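Local coordinates for lipase (Rhizopus chinensis, PDB 6A0W), which probably hydrolyses the ester bonds of triacylglycerols, as a class 3 fungal lipase of the alpha/beta-hydrolase clan, at residues E32-A36 and V259-S264. Residues are numbered along the deposited sequence; the frame is centred on the assembly and turned at random.
Sequences EVVTA and VQICTS
Gln-260 and Thr-35 face each other in a non-hydrogen-bonded antiparallel pair, and their side chains supply the link that the backbones leave out there. From CB, the Gln-260 chain keeps CG beside its own backbone N (chi1 -68°) and bends at chi2 (-55°), which carries the amide across to the neighbouring strand. There CD comes 3.4 Å from Thr-35 OG1. NE2 goes further and donates a 2.8 Å hydrogen bond to Thr-35 OG1, which sits almost in the amide plane; the same nitrogen also serves Asp-258. OE1 lies 3.5 Å from CA of Thr-35, with CG1 of Val-33 a little farther off, and accepts from a water that also bonds Thr-35 OG1, so both ends of the amide are held and its rotation is probably fixed.

The backbone exchange is regular antiparallel pairing, and strand 33-35 forms one edge of the central mixed sheet of an alpha/beta-hydrolase fold, adding a piece of the N-terminal segment to strand 258-262. Val-34 and Ile-261 trade N-H and C=O in both directions, the bond from Ile-261 N to Val-34 O measuring 2.7 Å. Beyond them, Ala-36 N donates to Val-259 O, while CB of Ala-36 rests 3.7 Å from CD1 of Ile-261, where helix 38-53 packs against both residues.

At the other end, Glu-32 O takes two protein donors, Thr-263 N nearly head-on and Thr-263 OG1 from above the carbonyl plane, with a water as a third; that water links it to Ser-264 N. On the face shared with Gln-260, CG2 of Val-33 meets SG of Cys-262 at 3.8 Å, a sulfur tied by a disulfide to Cys-271.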
loop_
_atom_site.group_PDB
_atom_site.type_symbol
_atom_site.label_atom_id
_atom_site.label_comp_id
_atom_site.label_asym_id
_atom_site.label_seq_id
_atom_site.Cartn_x
_atom_site.Cartn_y
_atom_site.Cartn_z
ATOM N N GLU A 32 -7.041 -20.485 4.352
ATOM C CA GLU A 32 -8.480 -20.379 4.238
ATOM C C GLU A 32 -8.923 -18.952 3.873
ATOM O O GLU A 32 -8.140 -18.003 3.885
ATOM C CB GLU A 32 -9.131 -20.811 5.544
ATOM C CG GLU A 32 -8.668 -19.986 6.733
ATOM C CD GLU A 32 -9.749 -19.067 7.270
ATOM O OE1 GLU A 32 -10.514 -18.511 6.450
ATOM O OE2 GLU A 32 -9.806 -18.848 8.505
ATOM N N VAL A 33 -10.210 -18.826 3.573
ATOM C CA VAL A 33 -10.797 -17.642 2.947
ATOM C C VAL A 33 -12.058 -17.282 3.692
ATOM O O VAL A 33 -13.010 -18.047 3.702
ATOM C CB VAL A 33 -11.179 -17.949 1.494
ATOM C CG1 VAL A 33 -11.888 -16.754 0.874
ATOM C CG2 VAL A 33 -9.933 -18.360 0.725
ATOM N N VAL A 34 -12.098 -16.103 4.269
ATOM C CA VAL A 34 -13.221 -15.724 5.092
ATOM C C VAL A 34 -13.701 -14.366 4.622
ATOM O O VAL A 34 -12.899 -13.493 4.237
ATOM C CB VAL A 34 -12.791 -15.667 6.580
ATOM C CG1 VAL A 34 -11.821 -14.534 6.822
ATOM C CG2 VAL A 34 -13.978 -15.488 7.491
ATOM N N THR A 35 -15.001 -14.143 4.753
ATOM C CA THR A 35 -15.606 -12.911 4.328
ATOM C C THR A 35 -15.250 -11.877 5.380
ATOM O O THR A 35 -15.336 -12.152 6.565
ATOM C CB THR A 35 -17.136 -13.098 4.139
ATOM O OG1 THR A 35 -17.327 -14.010 3.054
ATOM C CG2 THR A 35 -17.810 -11.785 3.824
ATOM N N ALA A 36 -14.857 -10.675 4.954
ATOM C CA ALA A 36 -14.528 -9.623 5.907
ATOM C C ALA A 36 -15.795 -9.131 6.591
ATOM O O ALA A 36 -16.825 -8.935 5.959
ATOM C CB ALA A 36 -13.813 -8.461 5.212
ATOM N N VAL A 259 -16.256 -8.523 0.359
ATOM C CA VAL A 259 -14.796 -8.406 0.477
ATOM C C VAL A 259 -14.232 -9.670 1.104
ATOM O O VAL A 259 -14.622 -10.029 2.203
ATOM C CB VAL A 259 -14.426 -7.214 1.368
ATOM C CG1 VAL A 259 -12.906 -7.022 1.382
ATOM C CG2 VAL A 259 -15.110 -5.930 0.878
ATOM N N GLN A 260 -13.398 -10.401 0.383
ATOM C CA GLN A 260 -12.923 -11.700 0.862
ATOM C C GLN A 260 -11.483 -11.581 1.393
ATOM O O GLN A 260 -10.607 -11.026 0.718
ATOM C CB GLN A 260 -12.950 -12.730 -0.268
ATOM C CG GLN A 260 -14.363 -13.094 -0.718
ATOM C CD GLN A 260 -15.247 -13.575 0.444
ATOM O OE1 GLN A 260 -14.836 -14.428 1.227
ATOM N NE2 GLN A 260 -16.419 -12.979 0.603
ATOM N N ILE A 261 -11.237 -12.173 2.558
ATOM C CA ILE A 261 -9.910 -12.269 3.145
ATOM C C ILE A 261 -9.279 -13.638 2.947
ATOM O O ILE A 261 -9.762 -14.670 3.425
ATOM C CB ILE A 261 -9.919 -11.858 4.624
ATOM C CG1 ILE A 261 -10.547 -10.499 4.763
ATOM C CG2 ILE A 261 -8.509 -11.895 5.248
ATOM C CD1 ILE A 261 -10.610 -9.975 6.193
ATOM N N CYS A 262 -8.185 -13.663 2.201
ATOM C CA CYS A 262 -7.351 -14.838 2.157
ATOM C C CYS A 262 -6.350 -14.719 3.306
ATOM O O CYS A 262 -5.379 -13.970 3.207
ATOM C CB CYS A 262 -6.658 -14.984 0.801
ATOM S SG CYS A 262 -7.749 -15.495 -0.569
ATOM N N THR A 263 -6.595 -15.463 4.388
ATOM C CA THR A 263 -5.948 -15.222 5.672
ATOM C C THR A 263 -4.473 -15.646 5.701
ATOM O O THR A 263 -3.765 -15.321 6.630
ATOM C CB THR A 263 -6.648 -16.002 6.810
ATOM O OG1 THR A 263 -6.742 -17.376 6.410
ATOM C CG2 THR A 263 -8.014 -15.417 7.087
ATOM N N SER A 264 -4.043 -16.439 4.743
ATOM C CA SER A 264 -2.647 -16.830 4.648
ATOM C C SER A 264 -1.731 -15.617 4.434
ATOM O O SER A 264 -2.138 -14.654 3.790
ATOM C CB SER A 264 -2.518 -17.810 3.467
ATOM O OG SER A 264 -1.171 -17.944 2.983
HETATM O O HOH W 1 -5.718 -17.835 2.608
HETATM O O HOH W 2 -16.133 -16.394 2.238
#